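Local coordinates for predicted metal-dependent hydrolase of the TIM-barrel fold (PDB 2QPX), which is of unknown function but binds two zinc ions and is probably a hydrolase of the amidohydrolase type, at residues Y82-F90 with T116-V124; D31-T39 with T50-L60. All blocks are in the same frame, centred on the assembly; numbering follows the deposited sequence. Where two conformers were deposited one is given.

Contact 1 of 2, residues Y82-F90 with T116-V124; sequences YATYNHRIF and TAELVGIPV. With EDO (1,2-ethanediol), chain D.
Leu119 lies between Tyr82, Ala83 and Asn86, its two methyls dividing the work. CD1 comes within 3.6 Å of Tyr82 CD2 and also packs on Ala83, while CD2 lies near Tyr82 CE2 and the Asn86 amide. With CG swung away from the backbone N (chi1 -176°), the leucine fork is carried to the surface of the other helix. The Asn86 amide is held by its own helix: ND2 donates to Tyr82 O at 2.9 Å, nearly straight at 165°, and lies over the centre of one face of the Tyr82 ring. That carbonyl also takes the backbone N of Asn86, the two donors arriving from opposite faces of its plane. The tyrosine hydroxyl is bound to Ile23 O.

The contact joins helix 79-92 to the C-terminal end of helix 113-120, the helix that leads from strand 95-101 into strand 124-127 of the parallel sheet of this TIM-barrel protein; the axes of segments 82-90 and 116-120 run at 71° to each other. Gly121, with positive phi, ends the second helix, and its CA lies near the His87 imidazole. From ND1 that ring makes two weak hydrogen bonds, one to Leu119 O at 2.9 Å and one to Ala83 O, both strongly bent. Glu118 O lies at the ring edge, in plane, 3.1 Å from His87 CE1.

Further along, Val120 sits over one face of Phe90, CB 4.1 Å from the ring centroid in a CH-pi contact, with CG1 reaching 3.4 Å from Phe90 CE2. Phe95 meets the same phenyl ring edge-to-face, and Pro323 of helix 323-342 packs against it.

Contact 2 of 2, residues D31-T39 with T50-L60; sequences DDRLAQVST and TKNRLAYHGFL. With EDO (1,2-ethanediol), chain E.
Tyr56 OH donates to Asp31 OD1 at 2.6 Å, using the syn lone pair of the carboxylate. Asp31 OD1 lies at the ring edge, in plane, with the carboxylate and ring planes 7° apart. Two aliphatic groups of its own segment cover the ring, Lys51 CG on one face and Leu60 CG on the opposite one, while Ala35 packs obliquely near CD1. The other oxygen, Asp31 OD2, accepts from water 1, which in turn accepts from Lys51 NZ. The extended lysine chain passes Ala35 CB and ends in a salt bridge, NZ standing 3.2 Å from Asp32 OD1. Its ammonium is thus shared between Asp32 OD1 and water 1, though in one of two modelled lysine conformers, which leaves the salt bridge less certain.

At the end of helix 30-37, Ser38 OG is turned back between its own N and carbonyl carbon (chi1 74°), where it donates to Ala35 O at 2.6 Å. That carbonyl also takes Ser38 N. Water 2 links the serine to segment 50-60: it donates to Ser38 OG and Thr50 O and accepts from Arg53 NH1. The same NH1 gives a hydrogen bond of 2.8 Å to Ser38 O, approaching from above the carbonyl plane. Arg53 NE is taken by Leu307 O of the second subunit. Water 3 joins Thr39 OG1 to Thr50 OG1, and Thr39 OG1 is also hydrogen-bonded to Ala41 N.

Phe59 packs on Leu34 and Val37, its CE2 also 3.5 Å from Ser38 CB. The axes of segments 31-37 and 54-60, on helices 30-37 and 54-66, cross at 136°, with helix 323-342 packed on Val37 and Phe59 through Met325, and helix 47-50 on Ala35 through Leu47.

In the fold
The two contacts follow one another along the chain, contact 2 closing before contact 1 opens, and helix 54-66 of contact 2 leads on to helix 79-92 of contact 1. Their centres are 21 Å apart and their nearest atoms about 6 Å, so they do not touch directly; helix 323-342 packs against both. Contact 2 lies nearer the metal site: the Val37 side chain is about 10 Å from a bound zinc and about 8 Å from the side chain of the zinc ligand His20. At contact 1, Phe90 is about 10 Å from His20, side chain to side chain.

Contact 1 of 2, residues Y82-F90 with T116-V124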
loop_
_atom_site.group_PDB
_atom_site.type_symbol
_atom_site.label_atom_id
_atom_site.label_comp_id
_atom_site.label_asym_id
_atom_site.label_seq_id
_atom_site.Cartn_x
_atom_site.Cartn_y
_atom_site.Cartn_z
ATOM N N TYR A 82 9.024 28.959 -29.662
ATOM C CA TYR A 82 8.312 27.862 -28.986
ATOM C C TYR A 82 8.597 26.525 -29.671
ATOM O O TYR A 82 8.790 25.505 -28.992
ATOM C CB TYR A 82 6.832 28.167 -28.926
ATOM C CG TYR A 82 6.007 27.319 -27.944
ATOM C CD1 TYR A 82 6.435 27.120 -26.629
ATOM C CD2 TYR A 82 4.763 26.836 -28.297
ATOM C CE1 TYR A 82 5.654 26.415 -25.737
ATOM C CE2 TYR A 82 3.980 26.115 -27.413
ATOM C CZ TYR A 82 4.402 25.954 -26.118
ATOM O OH TYR A 82 3.602 25.249 -25.202
ATOM N N ALA A 83 8.626 26.501 -31.007
ATOM C CA ALA A 83 8.989 25.285 -31.710
ATOM C C ALA A 83 10.429 24.876 -31.366
ATOM O O ALA A 83 10.708 23.710 -31.106
ATOM C CB ALA A 83 8.783 25.445 -33.245
ATOM N N THR A 84 11.353 25.833 -31.382
ATOM C CA THR A 84 12.736 25.547 -31.003
ATOM C C THR A 84 12.831 24.921 -29.611
ATOM O O THR A 84 13.500 23.917 -29.412
ATOM C CB THR A 84 13.602 26.852 -31.030
ATOM O OG1 THR A 84 13.639 27.347 -32.374
ATOM C CG2 THR A 84 15.019 26.597 -30.529
ATOM N N TYR A 85 12.108 25.526 -28.698
ATOM C CA TYR A 85 12.098 25.100 -27.281
ATOM C C TYR A 85 11.519 23.689 -27.113
ATOM O O TYR A 85 12.119 22.821 -26.468
ATOM C CB TYR A 85 11.302 26.101 -26.468
ATOM C CG TYR A 85 11.335 25.863 -24.974
ATOM C CD1 TYR A 85 12.539 25.889 -24.267
ATOM C CD2 TYR A 85 10.167 25.592 -24.269
ATOM C CE1 TYR A 85 12.576 25.672 -22.911
ATOM C CE2 TYR A 85 10.205 25.369 -22.885
ATOM C CZ TYR A 85 11.424 25.418 -22.220
ATOM O OH TYR A 85 11.476 25.174 -20.853
ATOM N N ASN A 86 10.364 23.453 -27.724
ATOM C CA ASN A 86 9.792 22.096 -27.758
ATOM C C ASN A 86 10.757 21.082 -28.391
ATOM O O ASN A 86 10.982 19.997 -27.854
ATOM C CB ASN A 86 8.420 22.091 -28.434
ATOM C CG ASN A 86 7.318 22.533 -27.494
ATOM O OD1 ASN A 86 6.756 21.716 -26.763
ATOM N ND2 ASN A 86 7.019 23.833 -27.475
ATOM N N HIS A 87 11.346 21.434 -29.542
ATOM C CA HIS A 87 12.293 20.545 -30.187
ATOM C C HIS A 87 13.459 20.190 -29.249
ATOM O O HIS A 87 13.933 19.071 -29.243
ATOM C CB HIS A 87 12.810 21.142 -31.507
ATOM C CG HIS A 87 11.935 20.897 -32.689
ATOM N ND1 HIS A 87 10.627 21.317 -32.748
ATOM C CD2 HIS A 87 12.211 20.349 -33.899
ATOM C CE1 HIS A 87 10.115 20.989 -33.926
ATOM N NE2 HIS A 87 11.058 20.394 -34.643
ATOM N N ARG A 88 13.931 21.162 -28.476
ATOM C CA ARG A 88 15.064 20.912 -27.568
ATOM C C ARG A 88 14.730 19.863 -26.514
ATOM O O ARG A 88 15.502 18.940 -26.283
ATOM C CB ARG A 88 15.459 22.185 -26.827
ATOM C CG ARG A 88 16.181 23.203 -27.610
ATOM C CD ARG A 88 16.550 24.388 -26.712
ATOM N NE ARG A 88 17.277 25.364 -27.480
ATOM C CZ ARG A 88 17.750 26.488 -26.984
ATOM N NH1 ARG A 88 17.607 26.795 -25.705
ATOM N NH2 ARG A 88 18.411 27.302 -27.794
ATOM N N ILE A 89 13.528 19.963 -25.945
ATOM C CA ILE A 89 13.128 19.057 -24.865
ATOM C C ILE A 89 12.766 17.692 -25.408
ATOM O O ILE A 89 13.275 16.682 -24.937
ATOM C CB ILE A 89 12.010 19.672 -24.008
ATOM C CG1 ILE A 89 12.546 20.891 -23.269
ATOM C CG2 ILE A 89 11.378 18.623 -23.010
ATOM C CD1 ILE A 89 11.503 21.748 -22.550
ATOM N N PHE A 90 11.858 17.638 -26.383
ATOM C CA PHE A 90 11.470 16.344 -26.953
ATOM C C PHE A 90 12.674 15.622 -27.538
ATOM O O PHE A 90 12.810 14.410 -27.393
ATOM C CB PHE A 90 10.325 16.479 -27.950
ATOM C CG PHE A 90 8.981 16.756 -27.285
ATOM C CD1 PHE A 90 8.218 15.717 -26.806
ATOM C CD2 PHE A 90 8.478 18.062 -27.148
ATOM C CE1 PHE A 90 7.007 15.972 -26.175
ATOM C CE2 PHE A 90 7.235 18.317 -26.535
ATOM C CZ PHE A 90 6.503 17.236 -26.041
ATOM N N THR A 116 0.673 20.393 -33.807
ATOM C CA THR A 116 1.418 19.834 -32.682
ATOM C C THR A 116 2.652 19.085 -33.191
ATOM O O THR A 116 3.742 19.244 -32.647
ATOM C CB THR A 116 0.550 18.901 -31.837
ATOM O OG1 THR A 116 -0.641 19.596 -31.420
ATOM C CG2 THR A 116 1.312 18.416 -30.586
ATOM N N ALA A 117 2.479 18.253 -34.222
ATOM C CA ALA A 117 3.603 17.495 -34.776
ATOM C C ALA A 117 4.724 18.445 -35.277
ATOM O O ALA A 117 5.923 18.183 -35.062
ATOM C CB ALA A 117 3.140 16.538 -35.885
ATOM N N GLU A 118 4.347 19.561 -35.894
ATOM C CA GLU A 118 5.342 20.560 -36.358
ATOM C C GLU A 118 6.073 21.190 -35.166
ATOM O O GLU A 118 7.310 21.416 -35.199
ATOM C CB GLU A 118 4.712 21.679 -37.224
ATOM C CG GLU A 118 5.700 22.871 -37.421
ATOM C CD GLU A 118 5.304 23.937 -38.446
ATOM O OE1 GLU A 118 4.360 23.654 -39.245
ATOM O OE2 GLU A 118 5.971 25.015 -38.443
ATOM N N LEU A 119 5.323 21.496 -34.126
ATOM C CA LEU A 119 5.845 22.123 -32.932
ATOM C C LEU A 119 6.888 21.252 -32.225
ATOM O O LEU A 119 7.940 21.749 -31.795
ATOM C CB LEU A 119 4.668 22.433 -31.995
ATOM C CG LEU A 119 5.051 23.162 -30.750
ATOM C CD1 LEU A 119 5.468 24.680 -31.084
ATOM C CD2 LEU A 119 3.898 23.068 -29.751
ATOM N N VAL A 120 6.603 19.955 -32.087
ATOM C CA VAL A 120 7.419 19.059 -31.277
ATOM C C VAL A 120 8.441 18.281 -32.110
ATOM O O VAL A 120 9.388 17.736 -31.564
ATOM C CB VAL A 120 6.521 18.137 -30.391
ATOM C CG1 VAL A 120 5.617 18.984 -29.470
ATOM C CG2 VAL A 120 5.700 17.143 -31.214
ATOM N N GLY A 121 8.199 18.189 -33.420
ATOM C CA GLY A 121 9.124 17.561 -34.356
ATOM C C GLY A 121 9.008 16.059 -34.566
ATOM O O GLY A 121 9.927 15.430 -35.138
ATOM N N ILE A 122 7.884 15.485 -34.122
ATOM C CA ILE A 122 7.656 14.052 -34.183
ATOM C C ILE A 122 6.182 13.821 -34.479
ATOM O O ILE A 122 5.362 14.699 -34.261
ATOM C CB ILE A 122 8.095 13.340 -32.863
ATOM C CG1 ILE A 122 7.424 13.958 -31.632
ATOM C CG2 ILE A 122 9.658 13.351 -32.711
ATOM C CD1 ILE A 122 7.665 13.211 -30.316
ATOM N N PRO A 123 5.847 12.616 -34.964
ATOM C CA PRO A 123 4.437 12.327 -35.226
ATOM C C PRO A 123 3.552 12.315 -33.981
ATOM O O PRO A 123 3.996 11.940 -32.886
ATOM C CB PRO A 123 4.472 10.953 -35.886
ATOM C CG PRO A 123 5.802 10.380 -35.542
ATOM C CD PRO A 123 6.736 11.537 -35.415
ATOM N N VAL A 124 2.295 12.702 -34.186
ATOM C CA VAL A 124 1.296 12.841 -33.119
ATOM C C VAL A 124 -0.002 12.231 -33.643
ATOM O O VAL A 124 -0.459 12.599 -34.735
ATOM C CB VAL A 124 1.066 14.333 -32.742
ATOM C CG1 VAL A 124 -0.032 14.489 -31.666
ATOM C CG2 VAL A 124 2.398 14.985 -32.303
HETATM C C1 EDO D . -0.249 14.644 -36.997
HETATM O O1 EDO D . -1.085 13.471 -37.119
HETATM C C2 EDO D . 1.039 14.403 -37.762
HETATM O O2 EDO D . 1.841 13.375 -37.167
#

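Contact 2 of 2, residues D31-T39 with T50-L60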
loop_
_atom_site.group_PDB
_atom_site.type_symbol
_atom_site.label_atom_id
_atom_site.label_comp_id
_atom_site.label_asym_id
_atom_site.label_seq_id
_atom_site.Cartn_x
_atom_site.Cartn_y
_atom_site.Cartn_z
ATOM N N ASP A 31 4.798 31.014 -15.789
ATOM C CA ASP A 31 5.170 30.463 -14.461
ATOM C C ASP A 31 3.926 29.909 -13.740
ATOM O O ASP A 31 3.914 28.768 -13.273
ATOM C CB ASP A 31 5.824 31.559 -13.624
ATOM C CG ASP A 31 6.471 31.072 -12.353
ATOM O OD1 ASP A 31 6.455 29.904 -12.030
ATOM O OD2 ASP A 31 7.133 31.891 -11.679
ATOM N N ASP A 32 2.865 30.692 -13.678
ATOM C CA ASP A 32 1.647 30.246 -13.004
ATOM C C ASP A 32 1.008 29.052 -13.729
ATOM O O ASP A 32 0.493 28.130 -13.074
ATOM C CB ASP A 32 0.647 31.386 -12.856
ATOM C CG ASP A 32 1.040 32.402 -11.788
ATOM O OD1 ASP A 32 2.027 32.219 -11.032
ATOM O OD2 ASP A 32 0.304 33.399 -11.721
ATOM N N ARG A 33 1.032 29.050 -15.052
ATOM C CA ARG A 33 0.490 27.912 -15.810
ATOM C C ARG A 33 1.295 26.639 -15.576
ATOM O O ARG A 33 0.735 25.535 -15.525
ATOM C CB ARG A 33 0.348 28.208 -17.322
ATOM C CG ARG A 33 -0.719 29.264 -17.660
ATOM C CD ARG A 33 -2.167 28.820 -17.383
ATOM N NE ARG A 33 -2.632 27.657 -18.166
ATOM C CZ ARG A 33 -3.254 27.706 -19.340
ATOM N NH1 ARG A 33 -3.517 28.856 -19.937
ATOM N NH2 ARG A 33 -3.660 26.594 -19.904
ATOM N N LEU A 34 2.601 26.753 -15.469
ATOM C CA LEU A 34 3.455 25.634 -15.117
ATOM C C LEU A 34 3.088 25.107 -13.716
ATOM O O LEU A 34 2.959 23.898 -13.495
ATOM C CB LEU A 34 4.952 26.030 -15.148
ATOM C CG LEU A 34 5.630 25.976 -16.499
ATOM C CD1 LEU A 34 6.979 26.783 -16.508
ATOM C CD2 LEU A 34 5.819 24.492 -16.980
ATOM N N ALA A 35 2.932 26.014 -12.764
ATOM C CA ALA A 35 2.504 25.616 -11.419
ATOM C C ALA A 35 1.145 24.928 -11.450
ATOM O O ALA A 35 0.963 23.864 -10.862
ATOM C CB ALA A 35 2.512 26.826 -10.469
ATOM N N GLN A 36 0.198 25.495 -12.178
ATOM C CA GLN A 36 -1.161 24.974 -12.182
ATOM C C GLN A 36 -1.192 23.561 -12.797
ATOM O O GLN A 36 -1.911 22.696 -12.277
ATOM C CB GLN A 36 -2.111 25.946 -12.891
ATOM C CG GLN A 36 -2.320 27.228 -12.084
ATOM C CD GLN A 36 -2.897 28.413 -12.891
ATOM O OE1 GLN A 36 -2.979 28.352 -14.097
ATOM N NE2 GLN A 36 -3.285 29.492 -12.196
ATOM N N VAL A 37 -0.377 23.286 -13.835
ATOM C CA VAL A 37 -0.404 21.987 -14.461
ATOM C C VAL A 37 0.426 20.935 -13.704
ATOM O O VAL A 37 0.273 19.732 -13.942
ATOM C CB VAL A 37 -0.008 22.076 -15.963
ATOM C CG1 VAL A 37 1.510 22.134 -16.147
ATOM C CG2 VAL A 37 -0.628 20.879 -16.737
ATOM N N SER A 38 1.242 21.382 -12.744
ATOM C CA SER A 38 2.114 20.500 -11.982
ATOM C C SER A 38 1.393 19.687 -10.918
ATOM O O SER A 38 2.033 18.891 -10.218
ATOM C CB SER A 38 3.241 21.298 -11.319
ATOM O OG SER A 38 2.771 22.054 -10.218
ATOM N N THR A 39 0.073 19.861 -10.815
ATOM C CA THR A 39 -0.737 19.210 -9.795
ATOM C C THR A 39 -2.121 18.944 -10.345
ATOM O O THR A 39 -2.531 19.577 -11.309
ATOM C CB THR A 39 -0.888 20.126 -8.534
ATOM O OG1 THR A 39 -1.637 19.456 -7.514
ATOM C CG2 THR A 39 -1.563 21.470 -8.873
ATOM N N THR A 50 0.806 24.552 -3.979
ATOM C CA THR A 50 1.249 23.815 -5.136
ATOM C C THR A 50 2.735 24.053 -5.403
ATOM O O THR A 50 3.461 23.133 -5.758
ATOM C CB THR A 50 0.390 24.191 -6.355
ATOM O OG1 THR A 50 -0.948 23.728 -6.103
ATOM C CG2 THR A 50 0.967 23.594 -7.684
ATOM N N LYS A 51 3.179 25.292 -5.237
ATOM C CA LYS A 51 4.584 25.661 -5.498
ATOM C C LYS A 51 5.550 25.130 -4.436
ATOM O O LYS A 51 6.761 25.206 -4.602
ATOM C CB LYS A 51 4.722 27.179 -5.670
ATOM C CG LYS A 51 4.127 27.686 -6.962
ATOM C CD LYS A 51 4.288 29.201 -7.120
ATOM C CE LYS A 51 3.770 29.677 -8.455
ATOM N NZ LYS A 51 3.707 31.166 -8.526
ATOM N N ASN A 52 4.999 24.563 -3.357
ATOM C CA ASN A 52 5.781 23.914 -2.339
ATOM C C ASN A 52 5.795 22.390 -2.447
ATOM O O ASN A 52 6.191 21.680 -1.509
ATOM C CB ASN A 52 5.354 24.407 -0.930
ATOM C CG ASN A 52 5.968 25.748 -0.578
ATOM O OD1 ASN A 52 5.259 26.726 -0.352
ATOM N ND2 ASN A 52 7.273 25.798 -0.544
ATOM N N ARG A 53 5.410 21.876 -3.599
ATOM C CA ARG A 53 5.600 20.489 -3.996
ATOM C C ARG A 53 6.811 20.396 -4.872
ATOM O O ARG A 53 7.154 21.366 -5.567
ATOM C CB ARG A 53 4.389 19.987 -4.782
ATOM C CG ARG A 53 3.075 20.108 -4.008
ATOM C CD ARG A 53 1.871 19.739 -4.841
ATOM N NE ARG A 53 1.857 18.347 -5.246
ATOM C CZ ARG A 53 2.069 17.875 -6.471
ATOM N NH1 ARG A 53 2.407 18.647 -7.486
ATOM N NH2 ARG A 53 1.920 16.597 -6.687
ATOM N N LEU A 54 7.404 19.211 -4.934
ATOM C CA LEU A 54 8.601 19.015 -5.718
ATOM C C LEU A 54 8.372 19.132 -7.234
ATOM O O LEU A 54 9.269 19.629 -7.952
ATOM C CB LEU A 54 9.249 17.669 -5.385
ATOM C CG LEU A 54 10.701 17.497 -5.842
ATOM C CD1 LEU A 54 11.613 18.602 -5.221
ATOM C CD2 LEU A 54 11.260 16.116 -5.459
ATOM N N ALA A 55 7.205 18.742 -7.739
ATOM C CA ALA A 55 6.969 18.733 -9.185
ATOM C C ALA A 55 7.219 20.108 -9.815
ATOM O O ALA A 55 7.831 20.220 -10.862
ATOM C CB ALA A 55 5.529 18.247 -9.514
ATOM N N TYR A 56 6.682 21.145 -9.181
ATOM C CA TYR A 56 6.858 22.501 -9.702
ATOM C C TYR A 56 8.338 22.833 -9.816
ATOM O O TYR A 56 8.783 23.422 -10.833
ATOM C CB TYR A 56 6.126 23.509 -8.832
ATOM C CG TYR A 56 6.442 24.966 -9.125
ATOM C CD1 TYR A 56 6.046 25.570 -10.300
ATOM C CD2 TYR A 56 7.144 25.716 -8.209
ATOM C CE1 TYR A 56 6.344 26.920 -10.535
ATOM C CE2 TYR A 56 7.441 27.023 -8.426
ATOM C CZ TYR A 56 7.022 27.642 -9.575
ATOM O OH TYR A 56 7.343 28.993 -9.784
ATOM N N HIS A 57 9.088 22.499 -8.781
ATOM C CA HIS A 57 10.537 22.746 -8.836
ATOM C C HIS A 57 11.253 21.969 -9.911
ATOM O O HIS A 57 12.200 22.498 -10.533
ATOM C CB HIS A 57 11.147 22.553 -7.464
ATOM C CG HIS A 57 10.669 23.576 -6.496
ATOM N ND1 HIS A 57 11.326 24.767 -6.274
ATOM C CD2 HIS A 57 9.530 23.634 -5.744
ATOM C CE1 HIS A 57 10.634 25.494 -5.412
ATOM N NE2 HIS A 57 9.537 24.827 -5.073
ATOM N N GLY A 58 10.816 20.748 -10.187
ATOM C CA GLY A 58 11.318 19.998 -11.334
ATOM C C GLY A 58 11.022 20.689 -12.636
ATOM O O GLY A 58 11.871 20.750 -13.511
ATOM N N PHE A 59 9.810 21.203 -12.770
ATOM C CA PHE A 59 9.458 21.933 -13.995
ATOM C C PHE A 59 10.331 23.152 -14.158
ATOM O O PHE A 59 10.816 23.440 -15.257
ATOM C CB PHE A 59 8.009 22.448 -13.963
ATOM C CG PHE A 59 6.939 21.403 -14.199
ATOM C CD1 PHE A 59 7.212 20.059 -14.326
ATOM C CD2 PHE A 59 5.636 21.813 -14.290
ATOM C CE1 PHE A 59 6.182 19.143 -14.517
ATOM C CE2 PHE A 59 4.611 20.906 -14.486
ATOM C CZ PHE A 59 4.893 19.577 -14.593
ATOM N N LEU A 60 10.546 23.893 -13.080
ATOM C CA LEU A 60 11.419 25.090 -13.150
ATOM C C LEU A 60 12.827 24.739 -13.527
ATOM O O LEU A 60 13.486 25.483 -14.271
ATOM C CB LEU A 60 11.470 25.801 -11.802
ATOM C CG LEU A 60 10.268 26.581 -11.363
ATOM C CD1 LEU A 60 10.620 27.352 -10.054
ATOM C CD2 LEU A 60 9.735 27.557 -12.437
HETATM C C1 EDO E . 8.009 28.251 -4.102
HETATM O O1 EDO E . 6.918 29.130 -3.922
HETATM C C2 EDO E . 8.456 27.893 -2.680
HETATM O O2 EDO E . 8.934 26.556 -2.661
HETATM O O HOH W 1 6.570 31.993 -8.895
HETATM O O HOH W 2 3.726 21.217 -7.755
HETATM O O HOH W 3 -1.202 20.912 -5.364
#